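Local structure of enoyl-[acyl-carrier-protein] reductase [FMN] (Thermotoga maritima, 5GVJ) at residues D81-C86 with R106-N111; R195-V200 with E210-A215. The protein is probably an FMN-dependent enoyl-[acyl-carrier-protein] reductase, which would use NADH to reduce the enoyl chain in bacterial fatty-acid synthesis. The protein carries 1 engineered substitution. One frame throughout, in Å; residues are numbered along the deposited sequence.

Contact 1 of 2, residues D81-C86 with R106-N111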
ATOM      1  N   ASP A  81       2.421  29.336  18.546  1.00 26.41           N
ATOM      2  CA  ASP A  81       1.300  30.269  18.535  1.00 23.78           C
ATOM      3  C   ASP A  81       0.064  29.677  17.868  1.00 25.77           C
ATOM      4  O   ASP A  81      -1.058  30.009  18.261  1.00 25.62           O
ATOM      5  CB  ASP A  81       1.697  31.560  17.825  1.00 29.61           C
ATOM      6  CG  ASP A  81       2.727  32.344  18.597  1.00 34.80           C
ATOM      7  OD1 ASP A  81       2.693  32.280  19.839  1.00 35.35           O
ATOM      8  OD2 ASP A  81       3.565  33.017  17.966  1.00 41.64           O
ATOM      9  N   LEU A  82       0.241  28.824  16.852  1.00 23.20           N
ATOM     10  CA  LEU A  82      -0.916  28.220  16.198  1.00 21.31           C
ATOM     11  C   LEU A  82      -1.605  27.219  17.120  1.00 22.62           C
ATOM     12  O   LEU A  82      -2.839  27.123  17.131  1.00 23.85           O
ATOM     13  CB  LEU A  82      -0.493  27.558  14.884  1.00 23.40           C
ATOM     14  CG  LEU A  82      -0.139  28.504  13.726  1.00 25.10           C
ATOM     15  CD1 LEU A  82       0.409  27.726  12.543  1.00 27.01           C
ATOM     16  CD2 LEU A  82      -1.348  29.328  13.292  1.00 24.35           C
ATOM     17  N   VAL A  83      -0.823  26.479  17.912  1.00 25.23           N
ATOM     18  CA  VAL A  83      -1.397  25.612  18.940  1.00 22.42           C
ATOM     19  C   VAL A  83      -2.194  26.437  19.945  1.00 22.34           C
ATOM     20  O   VAL A  83      -3.301  26.059  20.348  1.00 22.88           O
ATOM     21  CB  VAL A  83      -0.283  24.803  19.633  1.00 24.35           C
ATOM     22  CG1 VAL A  83      -0.815  24.106  20.879  1.00 22.66           C
ATOM     23  CG2 VAL A  83       0.344  23.788  18.666  1.00 19.77           C
ATOM     24  N   LYS A  84      -1.634  27.569  20.380  1.00 23.66           N
ATOM     25  CA  LYS A  84      -2.329  28.449  21.320  1.00 25.51           C
ATOM     26  C   LYS A  84      -3.637  28.967  20.723  1.00 23.91           C
ATOM     27  O   LYS A  84      -4.655  29.029  21.421  1.00 22.13           O
ATOM     28  CB  LYS A  84      -1.366  29.573  21.738  1.00 26.95           C
ATOM     29  CG  LYS A  84      -1.869  31.016  21.856  1.00 35.01           C
ATOM     30  CD  LYS A  84      -2.738  31.286  23.078  1.00 44.05           C
ATOM     31  CE  LYS A  84      -3.362  32.674  22.979  1.00 42.96           C
ATOM     32  NZ  LYS A  84      -4.061  32.789  21.644  1.00 42.79           N
ATOM     33  N   VAL A  85      -3.646  29.297  19.424  1.00 20.73           N
ATOM     34  CA  VAL A  85      -4.902  29.673  18.773  1.00 23.32           C
ATOM     35  C   VAL A  85      -5.923  28.547  18.893  1.00 18.57           C
ATOM     36  O   VAL A  85      -7.103  28.785  19.175  1.00 19.24           O
ATOM     37  CB  VAL A  85      -4.671  30.048  17.294  1.00 20.38           C
ATOM     38  CG1 VAL A  85      -6.021  30.262  16.588  1.00 20.45           C
ATOM     39  CG2 VAL A  85      -3.803  31.293  17.171  1.00 25.38           C
ATOM     40  N   CYS A  86      -5.494  27.305  18.659  1.00 18.55           N
ATOM     41  CA  CYS A  86      -6.435  26.190  18.688  1.00 16.43           C
ATOM     42  C   CYS A  86      -7.026  26.006  20.074  1.00 15.16           C
ATOM     43  O   CYS A  86      -8.192  25.625  20.215  1.00 17.63           O
ATOM     44  CB  CYS A  86      -5.741  24.903  18.229  1.00 18.61           C
ATOM     45  SG  CYS A  86      -5.459  24.905  16.444  1.00 19.83           S
ATOM     46  N   ARG A 106      -0.145  17.504  25.802  1.00 21.40           N
ATOM     47  CA  ARG A 106      -0.758  17.652  27.119  1.00 22.49           C
ATOM     48  C   ARG A 106      -1.615  18.913  27.212  1.00 23.03           C
ATOM     49  O   ARG A 106      -2.753  18.866  27.698  1.00 23.29           O
ATOM     50  CB  ARG A 106       0.318  17.665  28.201  1.00 27.38           C
ATOM     51  CG  ARG A 106      -0.223  17.985  29.567  1.00 32.01           C
ATOM     52  CD  ARG A 106       0.897  18.396  30.512  1.00 39.07           C
ATOM     53  NE  ARG A 106       0.337  18.615  31.831  1.00 43.12           N
ATOM     54  CZ  ARG A 106       1.011  18.374  32.949  1.00 47.93           C
ATOM     55  NH1 ARG A 106       2.257  17.900  32.881  1.00 45.88           N
ATOM     56  NH2 ARG A 106       0.450  18.597  34.135  1.00 52.88           N
ATOM     57  N   GLU A 107      -1.087  20.057  26.774  1.00 24.08           N
ATOM     58  CA  GLU A 107      -1.869  21.285  26.927  1.00 22.48           C
ATOM     59  C   GLU A 107      -3.109  21.261  26.044  1.00 23.08           C
ATOM     60  O   GLU A 107      -4.164  21.786  26.429  1.00 22.82           O
ATOM     61  CB  GLU A 107      -1.011  22.514  26.625  1.00 24.08           C
ATOM     62  CG  GLU A 107      -0.556  22.659  25.181  1.00 31.10           C
ATOM     63  CD  GLU A 107       0.481  23.761  25.025  1.00 41.34           C
ATOM     64  OE1 GLU A 107       0.162  24.925  25.360  1.00 45.35           O
ATOM     65  OE2 GLU A 107       1.621  23.451  24.596  1.00 39.78           O
ATOM     66  N   LEU A 108      -3.014  20.636  24.871  1.00 22.52           N
ATOM     67  CA  LEU A 108      -4.194  20.482  24.031  1.00 22.51           C
ATOM     68  C   LEU A 108      -5.219  19.583  24.710  1.00 21.81           C
ATOM     69  O   LEU A 108      -6.404  19.923  24.790  1.00 22.51           O
ATOM     70  CB  LEU A 108      -3.784  19.925  22.665  1.00 21.06           C
ATOM     71  CG  LEU A 108      -3.154  20.975  21.743  1.00 23.94           C
ATOM     72  CD1 LEU A 108      -2.492  20.336  20.538  1.00 21.27           C
ATOM     73  CD2 LEU A 108      -4.181  22.005  21.298  1.00 19.40           C
ATOM     74  N   LYS A 109      -4.771  18.445  25.239  1.00 22.25           N
ATOM     75  CA  LYS A 109      -5.704  17.507  25.849  1.00 22.59           C
ATOM     76  C   LYS A 109      -6.298  18.055  27.135  1.00 22.91           C
ATOM     77  O   LYS A 109      -7.489  17.862  27.398  1.00 21.42           O
ATOM     78  CB  LYS A 109      -5.013  16.183  26.117  1.00 23.79           C
ATOM     79  CG  LYS A 109      -4.990  15.293  24.919  1.00 23.48           C
ATOM     80  CD  LYS A 109      -4.534  13.944  25.347  1.00 29.96           C
ATOM     81  CE  LYS A 109      -5.589  13.257  26.188  1.00 33.24           C
ATOM     82  NZ  LYS A 109      -5.225  11.848  26.459  1.00 31.18           N
ATOM     83  N   GLU A 110      -5.487  18.728  27.957  1.00 19.06           N
ATOM     84  CA  GLU A 110      -6.035  19.332  29.171  1.00 22.42           C
ATOM     85  C   GLU A 110      -7.181  20.286  28.864  1.00 21.38           C
ATOM     86  O   GLU A 110      -8.092  20.443  29.679  1.00 23.31           O
ATOM     87  CB  GLU A 110      -4.924  20.040  29.948  1.00 21.47           C
ATOM     88  CG  GLU A 110      -4.010  19.031  30.611  1.00 29.73           C
ATOM     89  CD  GLU A 110      -3.036  19.649  31.582  1.00 34.58           C
ATOM     90  OE1 GLU A 110      -2.918  20.891  31.595  1.00 36.65           O
ATOM     91  OE2 GLU A 110      -2.384  18.883  32.322  1.00 40.51           O
ATOM     92  N   ASN A 111      -7.179  20.902  27.689  1.00 20.62           N
ATOM     93  CA  ASN A 111      -8.239  21.834  27.330  1.00 22.28           C
ATOM     94  C   ASN A 111      -9.330  21.206  26.456  1.00 25.32           C
ATOM     95  O   ASN A 111     -10.147  21.935  25.882  1.00 26.06           O
ATOM     96  CB  ASN A 111      -7.621  23.067  26.670  1.00 18.77           C
ATOM     97  CG  ASN A 111      -6.928  23.970  27.695  1.00 22.80           C
ATOM     98  OD1 ASN A 111      -7.592  24.748  28.383  1.00 24.15           O
ATOM     99  ND2 ASN A 111      -5.605  23.850  27.820  1.00 20.09           N
TER

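Contact 2 of 2, residues R195-V200 with E210-A215. With NA (sodium ion), chain C.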
ATOM      1  N   ARG A 195      -8.722  12.873  -2.844  1.00 14.68           N
ATOM      2  CA  ARG A 195     -10.123  12.713  -3.226  1.00 13.12           C
ATOM      3  C   ARG A 195     -10.944  13.965  -2.908  1.00 16.05           C
ATOM      4  O   ARG A 195     -11.806  14.370  -3.702  1.00 15.59           O
ATOM      5  CB  ARG A 195     -10.718  11.485  -2.532  1.00 13.95           C
ATOM      6  CG  ARG A 195     -12.221  11.282  -2.759  1.00 14.69           C
ATOM      7  CD  ARG A 195     -12.551  10.907  -4.217  1.00 14.59           C
ATOM      8  NE  ARG A 195     -12.847  12.070  -5.056  1.00 15.59           N
ATOM      9  CZ  ARG A 195     -13.327  12.002  -6.301  1.00 18.61           C
ATOM     10  NH1 ARG A 195     -13.544  10.817  -6.887  1.00 13.74           N
ATOM     11  NH2 ARG A 195     -13.575  13.129  -6.972  1.00 14.49           N
ATOM     12  N   PHE A 196     -10.703  14.597  -1.755  1.00 13.71           N
ATOM     13  CA  PHE A 196     -11.504  15.780  -1.440  1.00 15.80           C
ATOM     14  C   PHE A 196     -10.961  17.062  -2.068  1.00 17.27           C
ATOM     15  O   PHE A 196     -11.732  18.012  -2.253  1.00 18.40           O
ATOM     16  CB  PHE A 196     -11.648  15.940   0.079  1.00 12.85           C
ATOM     17  CG  PHE A 196     -12.638  14.978   0.686  1.00 15.66           C
ATOM     18  CD1 PHE A 196     -13.996  15.118   0.444  1.00 15.68           C
ATOM     19  CD2 PHE A 196     -12.207  13.907   1.466  1.00 21.19           C
ATOM     20  CE1 PHE A 196     -14.920  14.231   0.990  1.00 14.95           C
ATOM     21  CE2 PHE A 196     -13.122  12.997   2.010  1.00 19.70           C
ATOM     22  CZ  PHE A 196     -14.474  13.156   1.775  1.00 19.48           C
ATOM     23  N   VAL A 197      -9.662  17.138  -2.371  1.00 17.42           N
ATOM     24  CA  VAL A 197      -9.172  18.228  -3.217  1.00 17.03           C
ATOM     25  C   VAL A 197      -9.870  18.195  -4.569  1.00 18.26           C
ATOM     26  O   VAL A 197     -10.190  19.243  -5.154  1.00 16.69           O
ATOM     27  CB  VAL A 197      -7.644  18.148  -3.383  1.00 17.36           C
ATOM     28  CG1 VAL A 197      -7.185  19.060  -4.518  1.00 18.01           C
ATOM     29  CG2 VAL A 197      -6.942  18.509  -2.078  1.00 18.26           C
ATOM     30  N   ALA A 198     -10.114  16.991  -5.091  1.00 14.01           N
ATOM     31  CA  ALA A 198     -10.830  16.811  -6.356  1.00 17.41           C
ATOM     32  C   ALA A 198     -12.350  16.824  -6.144  1.00 18.20           C
ATOM     33  O   ALA A 198     -13.071  15.904  -6.524  1.00 17.78           O
ATOM     34  CB  ALA A 198     -10.389  15.518  -7.028  1.00 18.23           C
ATOM     35  N   SER A 199     -12.846  17.915  -5.560  1.00 16.40           N
ATOM     36  CA  SER A 199     -14.274  18.027  -5.303  1.00 17.67           C
ATOM     37  C   SER A 199     -14.793  19.382  -5.769  1.00 14.85           C
ATOM     38  O   SER A 199     -14.033  20.338  -5.943  1.00 16.56           O
ATOM     39  CB  SER A 199     -14.599  17.852  -3.819  1.00 17.12           C
ATOM     40  OG  SER A 199     -14.168  18.993  -3.094  1.00 17.47           O
ATOM     41  N   VAL A 200     -16.116  19.457  -5.944  1.00 13.26           N
ATOM     42  CA  VAL A 200     -16.721  20.710  -6.407  1.00 17.27           C
ATOM     43  C   VAL A 200     -16.465  21.826  -5.400  1.00 16.54           C
ATOM     44  O   VAL A 200     -16.165  22.966  -5.777  1.00 15.80           O
ATOM     45  CB  VAL A 200     -18.229  20.524  -6.676  1.00 14.96           C
ATOM     46  CG1 VAL A 200     -18.880  21.859  -7.078  1.00 16.78           C
ATOM     47  CG2 VAL A 200     -18.462  19.505  -7.768  1.00 16.18           C
ATOM     48  N   GLU A 210      -8.125  19.433 -12.775  1.00 20.41           N
ATOM     49  CA  GLU A 210      -8.023  18.745 -14.057  1.00 20.96           C
ATOM     50  C   GLU A 210      -6.818  17.813 -14.085  1.00 21.18           C
ATOM     51  O   GLU A 210      -6.877  16.729 -14.675  1.00 21.22           O
ATOM     52  CB  GLU A 210      -7.933  19.765 -15.199  1.00 29.67           C
ATOM     53  CG  GLU A 210      -9.192  20.616 -15.401  1.00 36.41           C
ATOM     54  CD  GLU A 210      -8.938  21.893 -16.216  1.00 48.59           C
ATOM     55  OE1 GLU A 210      -9.862  22.742 -16.305  1.00 53.81           O
ATOM     56  OE2 GLU A 210      -7.816  22.048 -16.760  1.00 47.27           O
ATOM     57  N   LYS A 211      -5.704  18.226 -13.475  1.00 19.89           N
ATOM     58  CA  LYS A 211      -4.523  17.369 -13.469  1.00 22.33           C
ATOM     59  C   LYS A 211      -4.757  16.104 -12.649  1.00 21.58           C
ATOM     60  O   LYS A 211      -4.304  15.020 -13.035  1.00 19.51           O
ATOM     61  CB  LYS A 211      -3.308  18.141 -12.950  1.00 21.10           C
ATOM     62  CG  LYS A 211      -2.830  19.198 -13.938  1.00 26.04           C
ATOM     63  CD  LYS A 211      -2.340  18.527 -15.221  1.00 34.86           C
ATOM     64  CE  LYS A 211      -2.622  19.388 -16.457  1.00 41.01           C
ATOM     65  NZ  LYS A 211      -1.391  19.730 -17.227  1.00 45.76           N
ATOM     66  N   ILE A 212      -5.473  16.214 -11.530  1.00 19.00           N
ATOM     67  CA  ILE A 212      -5.791  15.030 -10.730  1.00 16.87           C
ATOM     68  C   ILE A 212      -6.644  14.060 -11.538  1.00 19.79           C
ATOM     69  O   ILE A 212      -6.386  12.850 -11.575  1.00 18.39           O
ATOM     70  CB  ILE A 212      -6.493  15.438  -9.425  1.00 17.52           C
ATOM     71  CG1 ILE A 212      -5.514  16.178  -8.500  1.00 19.91           C
ATOM     72  CG2 ILE A 212      -7.126  14.210  -8.736  1.00 16.43           C
ATOM     73  CD1 ILE A 212      -6.180  16.787  -7.262  1.00 18.19           C
ATOM     74  N   VAL A 213      -7.685  14.582 -12.188  1.00 18.69           N
ATOM     75  CA  VAL A 213      -8.552  13.757 -13.018  1.00 18.15           C
ATOM     76  C   VAL A 213      -7.740  13.035 -14.086  1.00 19.17           C
ATOM     77  O   VAL A 213      -7.880  11.824 -14.286  1.00 19.78           O
ATOM     78  CB  VAL A 213      -9.659  14.622 -13.646  1.00 21.99           C
ATOM     79  CG1 VAL A 213     -10.317  13.892 -14.798  1.00 17.50           C
ATOM     80  CG2 VAL A 213     -10.685  15.012 -12.588  1.00 19.42           C
ATOM     81  N   LYS A 214      -6.875  13.769 -14.785  1.00 20.22           N
ATOM     82  CA  LYS A 214      -6.163  13.167 -15.910  1.00 19.30           C
ATOM     83  C   LYS A 214      -5.057  12.235 -15.441  1.00 22.09           C
ATOM     84  O   LYS A 214      -4.699  11.298 -16.159  1.00 20.05           O
ATOM     85  CB  LYS A 214      -5.577  14.259 -16.807  1.00 26.81           C
ATOM     86  CG  LYS A 214      -6.606  14.998 -17.655  1.00 24.97           C
ATOM     87  CD  LYS A 214      -5.945  16.160 -18.391  1.00 37.39           C
ATOM     88  CE  LYS A 214      -6.860  16.738 -19.470  1.00 41.88           C
ATOM     89  NZ  LYS A 214      -7.847  17.694 -18.909  1.00 44.75           N
ATOM     90  N   ALA A 215      -4.512  12.471 -14.250  1.00 16.98           N
ATOM     91  CA  ALA A 215      -3.344  11.728 -13.794  1.00 20.25           C
ATOM     92  C   ALA A 215      -3.675  10.255 -13.593  1.00 19.75           C
ATOM     93  O   ALA A 215      -4.745   9.908 -13.087  1.00 20.56           O
ATOM     94  CB  ALA A 215      -2.820  12.315 -12.484  1.00 18.31           C
TER
HETATM   95 NA    NA C 401      -7.042  10.636 -12.286  1.00 20.40          NA
HETATM   96  O   HOH W   1      -7.579   8.527 -13.512  1.00 17.64           O

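Contact 1 of 2, residues D81-C86 with R106-N111
Val83 and Leu108 carry the apolar part of this contact, and one methyl does nearly all the work. CG1 of Val83 sits in the fork of the Leu108 isobutyl group, 4.0 Å from CD2 and 4.1 Å from CD1, with the two side chains crossing at a slant. That methyl reaches across because it stands anti to the backbone N (chi1 169°), while CG2 takes the position beside the N. At the margin the same CG1 brushes the carboxylate carbon CD of Glu107 at 4.4 Å.

Helices 79-88 and 102-110 are successive outer helices of the TIM-barrel fold, joined through strand 93-97 of the parallel sheet. Val83 and Leu108 both also rest on Phe96 of that strand, so the seam between the helices is closed from the barrel side, and Ile87 of helix 79-88 adds to the cover over Leu108.

The polar groups pair within residues 106-111. ND2 of Asn111 turns back to the carbonyl O of Glu107 at 2.9 Å, nearly straight at 169° and with the acceptor in its amide plane, tying down the helix end where the backbone bonds from Asn111 N are weak. One turn apart on the exposed side, NE of Arg106 makes a salt bridge to OE2 of Glu110 at 2.8 Å; the oxygen lies close to the guanidinium plane but is met from above its own carboxylate plane.

Contact 2 of 2, residues R195-V200 with E210-A215
Ile212 points its side chain at the end of helix 193-197 and touches it with two separate branches. The ethyl arm ends in CD1, 3.7 Å from CG1 of Val197, and the two side chains cross at about a right angle. The other branch, CG2, lies anti to the backbone N while CG1 lies anti to the carbonyl carbon (chi1 -69°); this rotation spreads the branches so that CG2 meets CB of Ala198 at 3.9 Å. Val197 presents the methyl that is anti to its own N, and Ala198 points its CB toward helix 206-214.

Ala198 is the first residue past the helix, at the centre of an inverse gamma turn. Its carbonyl O is held by NH2 of Arg195 at 2.9 Å, with the oxygen in the guanidinium plane; the same NH2 also bonds to the carbonyl O of Glu286. Ser199 OG reaches back to the carbonyl O of Phe196 at 2.8 Å, so side chains hold two carbonyls at and just past the helix end.

On the second segment the end of helix 206-214 binds sodium. Carbonyl oxygens of Ile212 (2.4 Å), Val213 and Ala215 (both 2.5 Å) join a water and the carbonyls of Ala281 and Ile284 around the ion.

Ile212 thus serves twice, its side chain in the apolar contact and its carbonyl on the metal. Gly193 and Thr194, which bind FMN in another structure of this protein, begin helix 193-197. With neutral carbonyls and water as its six ligands, the cation probably offsets the negative end of the helix dipole, while the apolar branches join that helix to the one that begins at the FMN site, which is empty in this chain.

In the fold
Contacts 1 and 2 lie on opposite sides of the chain's centre, their own centres about 33 Å apart, and share no helix. Contact 2 is buried throughout; contact 1, farther out, is buried at Val83 and Leu108, with Glu107 at its partly exposed margin. Residues 81-86 and 106-111 pair neighbouring helices of the barrel wall, away from any annotated site. Residues 195-200 and 210-215 join the ends of two helices, the first of which begins at the FMN site, empty in this model. Each contact meets through aliphatic groups alone or nearly so; the difference is in how carbonyls at the helix ends find partners: an asparagine amide in contact 1, arginine, serine and sodium in contact 2.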